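Local coordinates for protein triacylglycerol lipase (Clostridium botulinum, PDB 5AH1) that hydrolyses synthetic polyesters and probably triacylglycerols, and carries a zinc site on its alpha/beta-hydrolase fold, at residues Pro79-Glu93 with Thr117-Arg131. Sequence-based numbering, arbitrary orientation. Where two conformers were deposited one is given.
Sequences PIVLVHGFMGFGRDE and TYTATVGPVSSNWDR. With ZN (zinc ion), chain B.
His84 has CG between its backbone N and carbonyl carbon (chi1 64°), and this turns the ring toward Val122. Arg131 bends at chi3 (46°), which brings its guanidinium up to the carbonyls of His84 and Gly85. They meet beyond the C-terminal ends of strands 80-83 and 117-120 in the parallel sheet of an alpha/beta-hydrolase fold. The two strands are joined through helix 106-112 as a beta-alpha-beta unit, and 117-120 is one of the two outermost strands. Tyr118 N, Leu82 N and Ala120 N make the ladder bonds to Ile80 O, Tyr118 O and Leu82 O.

Past the strands, side chains join in the bonding. Val122 N donates almost straight to His84 NE2 (3.0 Å), which marks that nitrogen as an acceptor. His84 ND1 donates to Gly85 O at 2.9 Å. Both ring nitrogens are therefore engaged, and the ring's rotation is fixed. Arg131 NH2 meets His84 O in the carbonyl plane, on a lone pair. NH1 reaches Gly85 O from above the carbonyl plane and also bonds Gly123 O. Val122 CG2 sits over the centre of the Arg131 guanidinium, 3.7 Å above its plane.

Farther on, Met87 N, in the type II turn Gly85-Gly88, donates across to Pro124 O (2.8 Å). Val125 CG1 packs against Phe86 CE1 and Met87 SD. Water bridges Gly88 O and Val122 O. Another links Arg91 NH1 to Thr119 OG1; Arg91 NH2 also forms a salt bridge with Asp105, and Thr119 OG1 a hydrogen bond with Gln107.

Segment 117-131 then enters helix 128-140. Ser127 is the N-cap; its OG accepts from Asp130 N. Asp130 OD1 binds zinc at 1.9 Å, alongside His150, His156 and Asp302.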
loop_
_atom_site.group_PDB
_atom_site.type_symbol
_atom_site.label_atom_id
_atom_site.label_comp_id
_atom_site.label_asym_id
_atom_site.label_seq_id
_atom_site.Cartn_x
_atom_site.Cartn_y
_atom_site.Cartn_z
ATOM N N PRO A 79 8.500 10.142 -14.338
ATOM C CA PRO A 79 7.123 9.644 -14.255
ATOM C C PRO A 79 6.767 9.127 -12.874
ATOM O O PRO A 79 7.638 8.889 -12.034
ATOM C CB PRO A 79 7.109 8.484 -15.247
ATOM C CG PRO A 79 8.489 7.977 -15.199
ATOM C CD PRO A 79 9.359 9.202 -15.076
ATOM N N ILE A 80 5.465 8.948 -12.672
ATOM C CA ILE A 80 4.912 8.349 -11.461
ATOM C C ILE A 80 4.637 6.871 -11.721
ATOM O O ILE A 80 4.165 6.500 -12.794
ATOM C CB ILE A 80 3.589 9.080 -11.066
ATOM C CG1 ILE A 80 3.907 10.488 -10.552
ATOM C CG2 ILE A 80 2.784 8.290 -10.049
ATOM C CD1 ILE A 80 2.716 11.427 -10.529
ATOM N N VAL A 81 4.948 6.030 -10.739
ATOM C CA VAL A 81 4.529 4.640 -10.729
ATOM C C VAL A 81 3.685 4.432 -9.471
ATOM O O VAL A 81 4.146 4.640 -8.347
ATOM C CB VAL A 81 5.740 3.662 -10.772
ATOM C CG1 VAL A 81 5.290 2.217 -10.622
ATOM C CG2 VAL A 81 6.521 3.841 -12.071
ATOM N N LEU A 82 2.454 3.977 -9.687
ATOM C CA LEU A 82 1.465 3.744 -8.635
ATOM C C LEU A 82 1.526 2.296 -8.158
ATOM O O LEU A 82 1.579 1.381 -8.978
ATOM C CB LEU A 82 0.068 4.020 -9.201
ATOM C CG LEU A 82 -0.192 5.427 -9.743
ATOM C CD1 LEU A 82 -1.521 5.471 -10.466
ATOM C CD2 LEU A 82 -0.186 6.455 -8.638
ATOM N N VAL A 83 1.495 2.101 -6.841
ATOM C CA VAL A 83 1.636 0.780 -6.237
ATOM C C VAL A 83 0.560 0.552 -5.161
ATOM O O VAL A 83 0.540 1.201 -4.121
ATOM C CB VAL A 83 3.035 0.595 -5.636
ATOM C CG1 VAL A 83 3.191 -0.846 -5.110
ATOM C CG2 VAL A 83 4.132 0.933 -6.653
ATOM N N HIS A 84 -0.351 -0.366 -5.473
ATOM C CA HIS A 84 -1.471 -0.704 -4.609
ATOM C C HIS A 84 -1.043 -1.417 -3.326
ATOM O O HIS A 84 0.098 -1.879 -3.188
ATOM C CB HIS A 84 -2.427 -1.624 -5.382
ATOM C CG HIS A 84 -1.822 -2.941 -5.748
ATOM N ND1 HIS A 84 -1.735 -3.985 -4.857
ATOM C CD2 HIS A 84 -1.249 -3.385 -6.894
ATOM C CE1 HIS A 84 -1.150 -5.017 -5.441
ATOM N NE2 HIS A 84 -0.840 -4.678 -6.677
ATOM N N GLY A 85 -1.989 -1.490 -2.400
ATOM C CA GLY A 85 -1.783 -2.164 -1.128
ATOM C C GLY A 85 -2.250 -3.601 -1.045
ATOM O O GLY A 85 -2.192 -4.371 -2.001
ATOM N N PHE A 86 -2.675 -3.951 0.158
ATOM C CA PHE A 86 -3.164 -5.292 0.482
ATOM C C PHE A 86 -4.475 -5.542 -0.251
ATOM O O PHE A 86 -5.357 -4.674 -0.252
ATOM C CB PHE A 86 -3.358 -5.342 2.000
ATOM C CG PHE A 86 -3.827 -6.662 2.550
ATOM C CD1 PHE A 86 -3.038 -7.792 2.494
ATOM C CD2 PHE A 86 -5.020 -6.738 3.212
ATOM C CE1 PHE A 86 -3.459 -8.974 3.051
ATOM C CE2 PHE A 86 -5.434 -7.920 3.765
ATOM C CZ PHE A 86 -4.655 -9.029 3.678
ATOM N N MET A 87 -4.578 -6.692 -0.911
ATOM C CA MET A 87 -5.784 -7.049 -1.652
ATOM C C MET A 87 -6.162 -6.021 -2.725
ATOM O O MET A 87 -7.340 -5.799 -3.002
ATOM C CB MET A 87 -6.943 -7.387 -0.698
ATOM C CG MET A 87 -6.781 -8.793 -0.076
ATOM S SD MET A 87 -7.036 -10.102 -1.308
ATOM C CE MET A 87 -8.806 -10.062 -1.389
ATOM N N GLY A 88 -5.140 -5.421 -3.345
ATOM C CA GLY A 88 -5.307 -4.650 -4.567
ATOM C C GLY A 88 -4.946 -5.476 -5.785
ATOM O O GLY A 88 -4.141 -6.408 -5.685
ATOM N N PHE A 89 -5.565 -5.156 -6.923
ATOM C CA PHE A 89 -5.421 -5.934 -8.151
ATOM C C PHE A 89 -5.044 -5.052 -9.335
ATOM O O PHE A 89 -4.966 -3.831 -9.200
ATOM C CB PHE A 89 -6.703 -6.726 -8.386
ATOM C CG PHE A 89 -6.949 -7.722 -7.296
ATOM C CD1 PHE A 89 -6.313 -8.954 -7.310
ATOM C CD2 PHE A 89 -7.755 -7.401 -6.213
ATOM C CE1 PHE A 89 -6.478 -9.863 -6.260
ATOM C CE2 PHE A 89 -7.932 -8.307 -5.176
ATOM C CZ PHE A 89 -7.295 -9.543 -5.201
ATOM N N GLY A 90 -4.797 -5.682 -10.477
ATOM C CA GLY A 90 -4.275 -4.994 -11.645
ATOM C C GLY A 90 -5.330 -4.385 -12.532
ATOM O O GLY A 90 -6.533 -4.605 -12.362
ATOM N N ARG A 91 -4.856 -3.610 -13.497
ATOM C CA ARG A 91 -5.727 -2.917 -14.441
ATOM C C ARG A 91 -6.576 -3.859 -15.280
ATOM O O ARG A 91 -7.639 -3.468 -15.743
ATOM C CB ARG A 91 -4.900 -2.023 -15.364
ATOM C CG ARG A 91 -4.292 -0.837 -14.665
ATOM C CD ARG A 91 -3.508 0.056 -15.635
ATOM N NE ARG A 91 -4.309 0.566 -16.746
ATOM C CZ ARG A 91 -5.095 1.632 -16.664
ATOM N NH1 ARG A 91 -5.214 2.302 -15.529
ATOM N NH2 ARG A 91 -5.784 2.032 -17.719
ATOM N N ASP A 92 -6.092 -5.087 -15.477
ATOM C CA ASP A 92 -6.793 -6.111 -16.244
ATOM C C ASP A 92 -7.670 -7.006 -15.369
ATOM O O ASP A 92 -8.180 -8.018 -15.835
ATOM C CB ASP A 92 -5.773 -6.990 -16.976
ATOM C CG ASP A 92 -4.869 -7.763 -16.018
ATOM O OD1 ASP A 92 -4.440 -7.186 -14.998
ATOM O OD2 ASP A 92 -4.593 -8.955 -16.287
ATOM N N GLU A 93 -7.845 -6.644 -14.105
ATOM C CA GLU A 93 -8.637 -7.443 -13.176
ATOM C C GLU A 93 -9.872 -6.675 -12.713
ATOM O O GLU A 93 -9.979 -5.470 -12.933
ATOM C CB GLU A 93 -7.766 -7.872 -11.979
ATOM C CG GLU A 93 -6.555 -8.708 -12.411
ATOM C CD GLU A 93 -5.716 -9.238 -11.272
ATOM O OE1 GLU A 93 -4.834 -8.514 -10.775
ATOM O OE2 GLU A 93 -5.891 -10.413 -10.902
ATOM N N THR A 117 2.466 8.611 -16.157
ATOM C CA THR A 117 2.093 7.753 -15.037
ATOM C C THR A 117 1.864 6.318 -15.489
ATOM O O THR A 117 1.209 6.069 -16.504
ATOM C CB THR A 117 0.797 8.256 -14.358
ATOM O OG1 THR A 117 0.992 9.586 -13.865
ATOM C CG2 THR A 117 0.379 7.359 -13.186
ATOM N N TYR A 118 2.395 5.400 -14.691
ATOM C CA TYR A 118 2.211 3.961 -14.859
ATOM C C TYR A 118 1.669 3.352 -13.587
ATOM O O TYR A 118 1.767 3.933 -12.497
ATOM C CB TYR A 118 3.548 3.298 -15.197
ATOM C CG TYR A 118 4.214 3.921 -16.381
ATOM C CD1 TYR A 118 3.861 3.523 -17.653
ATOM C CD2 TYR A 118 5.147 4.935 -16.245
ATOM C CE1 TYR A 118 4.421 4.092 -18.761
ATOM C CE2 TYR A 118 5.728 5.523 -17.370
ATOM C CZ TYR A 118 5.353 5.100 -18.626
ATOM O OH TYR A 118 5.900 5.665 -19.770
ATOM N N THR A 119 1.127 2.153 -13.734
ATOM C CA THR A 119 0.587 1.398 -12.615
ATOM C C THR A 119 1.319 0.067 -12.535
ATOM O O THR A 119 1.426 -0.647 -13.531
ATOM C CB THR A 119 -0.916 1.137 -12.802
ATOM O OG1 THR A 119 -1.609 2.389 -12.866
ATOM C CG2 THR A 119 -1.490 0.337 -11.645
ATOM N N ALA A 120 1.855 -0.245 -11.362
ATOM C CA ALA A 120 2.477 -1.545 -11.129
ATOM C C ALA A 120 1.550 -2.423 -10.315
ATOM O O ALA A 120 0.835 -1.938 -9.438
ATOM C CB ALA A 120 3.802 -1.386 -10.431
ATOM N N THR A 121 1.608 -3.726 -10.569
ATOM C CA THR A 121 0.755 -4.677 -9.872
ATOM C C THR A 121 1.621 -5.780 -9.278
ATOM O O THR A 121 2.467 -6.349 -9.975
ATOM C CB THR A 121 -0.333 -5.196 -10.809
ATOM O OG1 THR A 121 -1.127 -4.056 -11.194
ATOM C CG2 THR A 121 -1.199 -6.239 -10.129
ATOM N N VAL A 122 1.434 -6.036 -7.985
ATOM C CA VAL A 122 2.219 -7.001 -7.234
ATOM C C VAL A 122 1.292 -7.918 -6.423
ATOM O O VAL A 122 0.073 -7.764 -6.478
ATOM C CB VAL A 122 3.252 -6.279 -6.330
ATOM C CG1 VAL A 122 4.204 -5.425 -7.183
ATOM C CG2 VAL A 122 2.564 -5.420 -5.266
ATOM N N GLY A 123 1.851 -8.885 -5.688
ATOM C CA GLY A 123 1.026 -9.849 -4.996
ATOM C C GLY A 123 0.123 -9.169 -3.975
ATOM O O GLY A 123 0.611 -8.380 -3.145
ATOM N N PRO A 124 -1.186 -9.452 -4.014
ATOM C CA PRO A 124 -2.107 -8.768 -3.102
ATOM C C PRO A 124 -1.930 -9.158 -1.625
ATOM O O PRO A 124 -2.311 -8.376 -0.747
ATOM C CB PRO A 124 -3.489 -9.170 -3.622
ATOM C CG PRO A 124 -3.260 -10.447 -4.352
ATOM C CD PRO A 124 -1.908 -10.305 -4.976
ATOM N N VAL A 125 -1.422 -10.356 -1.340
ATOM C CA VAL A 125 -1.304 -10.808 0.043
ATOM C C VAL A 125 0.079 -11.357 0.389
ATOM O O VAL A 125 0.258 -11.993 1.420
ATOM C CB VAL A 125 -2.396 -11.869 0.352
ATOM C CG1 VAL A 125 -3.802 -11.285 0.167
ATOM C CG2 VAL A 125 -2.237 -13.126 -0.507
ATOM N N SER A 126 1.049 -11.090 -0.473
ATOM C CA SER A 126 2.418 -11.522 -0.243
ATOM C C SER A 126 3.189 -10.560 0.662
ATOM O O SER A 126 2.732 -9.453 0.962
ATOM C CB SER A 126 3.129 -11.736 -1.571
ATOM O OG SER A 126 2.473 -12.774 -2.289
ATOM N N SER A 127 4.377 -10.976 1.094
ATOM C CA SER A 127 5.201 -10.135 1.946
ATOM C C SER A 127 5.706 -8.904 1.191
ATOM O O SER A 127 5.715 -8.854 -0.030
ATOM C CB SER A 127 6.403 -10.911 2.442
ATOM O OG SER A 127 7.241 -11.236 1.349
ATOM N N ASN A 128 6.155 -7.908 1.941
ATOM C CA ASN A 128 6.753 -6.725 1.328
ATOM C C ASN A 128 8.030 -7.065 0.556
ATOM O O ASN A 128 8.287 -6.481 -0.494
ATOM C CB ASN A 128 7.010 -5.658 2.394
ATOM C CG ASN A 128 5.762 -4.874 2.711
ATOM O OD1 ASN A 128 5.159 -4.287 1.804
ATOM N ND2 ASN A 128 5.381 -4.817 3.979
ATOM N N TRP A 129 8.836 -7.990 1.060
ATOM C CA TRP A 129 9.996 -8.437 0.293
ATOM C C TRP A 129 9.549 -8.999 -1.059
ATOM O O TRP A 129 10.054 -8.615 -2.127
ATOM C CB TRP A 129 10.753 -9.509 1.061
ATOM C CG TRP A 129 11.911 -10.114 0.302
ATOM C CD1 TRP A 129 11.845 -11.089 -0.673
ATOM C CD2 TRP A 129 13.310 -9.804 0.454
ATOM N NE1 TRP A 129 13.104 -11.389 -1.120
ATOM C CE2 TRP A 129 14.018 -10.623 -0.444
ATOM C CE3 TRP A 129 14.033 -8.900 1.260
ATOM C CZ2 TRP A 129 15.410 -10.608 -0.527
ATOM C CZ3 TRP A 129 15.402 -8.884 1.164
ATOM C CH2 TRP A 129 16.078 -9.717 0.272
ATOM N N ASP A 130 8.586 -9.921 -1.025
ATOM C CA ASP A 130 8.159 -10.565 -2.261
ATOM C C ASP A 130 7.574 -9.515 -3.213
ATOM O O ASP A 130 7.859 -9.515 -4.408
ATOM C CB ASP A 130 7.126 -11.666 -2.000
ATOM C CG ASP A 130 7.701 -12.913 -1.283
ATOM O OD1 ASP A 130 8.893 -12.934 -0.874
ATOM O OD2 ASP A 130 6.929 -13.895 -1.148
ATOM N N ARG A 131 6.743 -8.634 -2.672
ATOM C CA ARG A 131 6.153 -7.561 -3.464
ATOM C C ARG A 131 7.185 -6.609 -4.058
ATOM O O ARG A 131 7.013 -6.137 -5.168
ATOM C CB ARG A 131 5.115 -6.827 -2.624
ATOM C CG ARG A 131 3.848 -7.690 -2.366
ATOM C CD ARG A 131 2.988 -7.121 -1.259
ATOM N NE ARG A 131 2.766 -5.675 -1.353
ATOM C CZ ARG A 131 1.605 -5.087 -1.636
ATOM N NH1 ARG A 131 0.537 -5.772 -2.046
ATOM N NH2 ARG A 131 1.543 -3.767 -1.575
HETATM ZN ZN ZN B . 9.227 -14.560 0.125
HETATM O O HOH W 1 -1.042 -0.305 -8.309
HETATM O O HOH W 2 -2.534 -7.846 -7.383
HETATM O O HOH W 3 -2.665 -2.122 -9.690
HETATM O O HOH W 4 -4.301 2.106 -12.767
HETATM O O HOH W 5 -1.949 -3.636 -13.791
#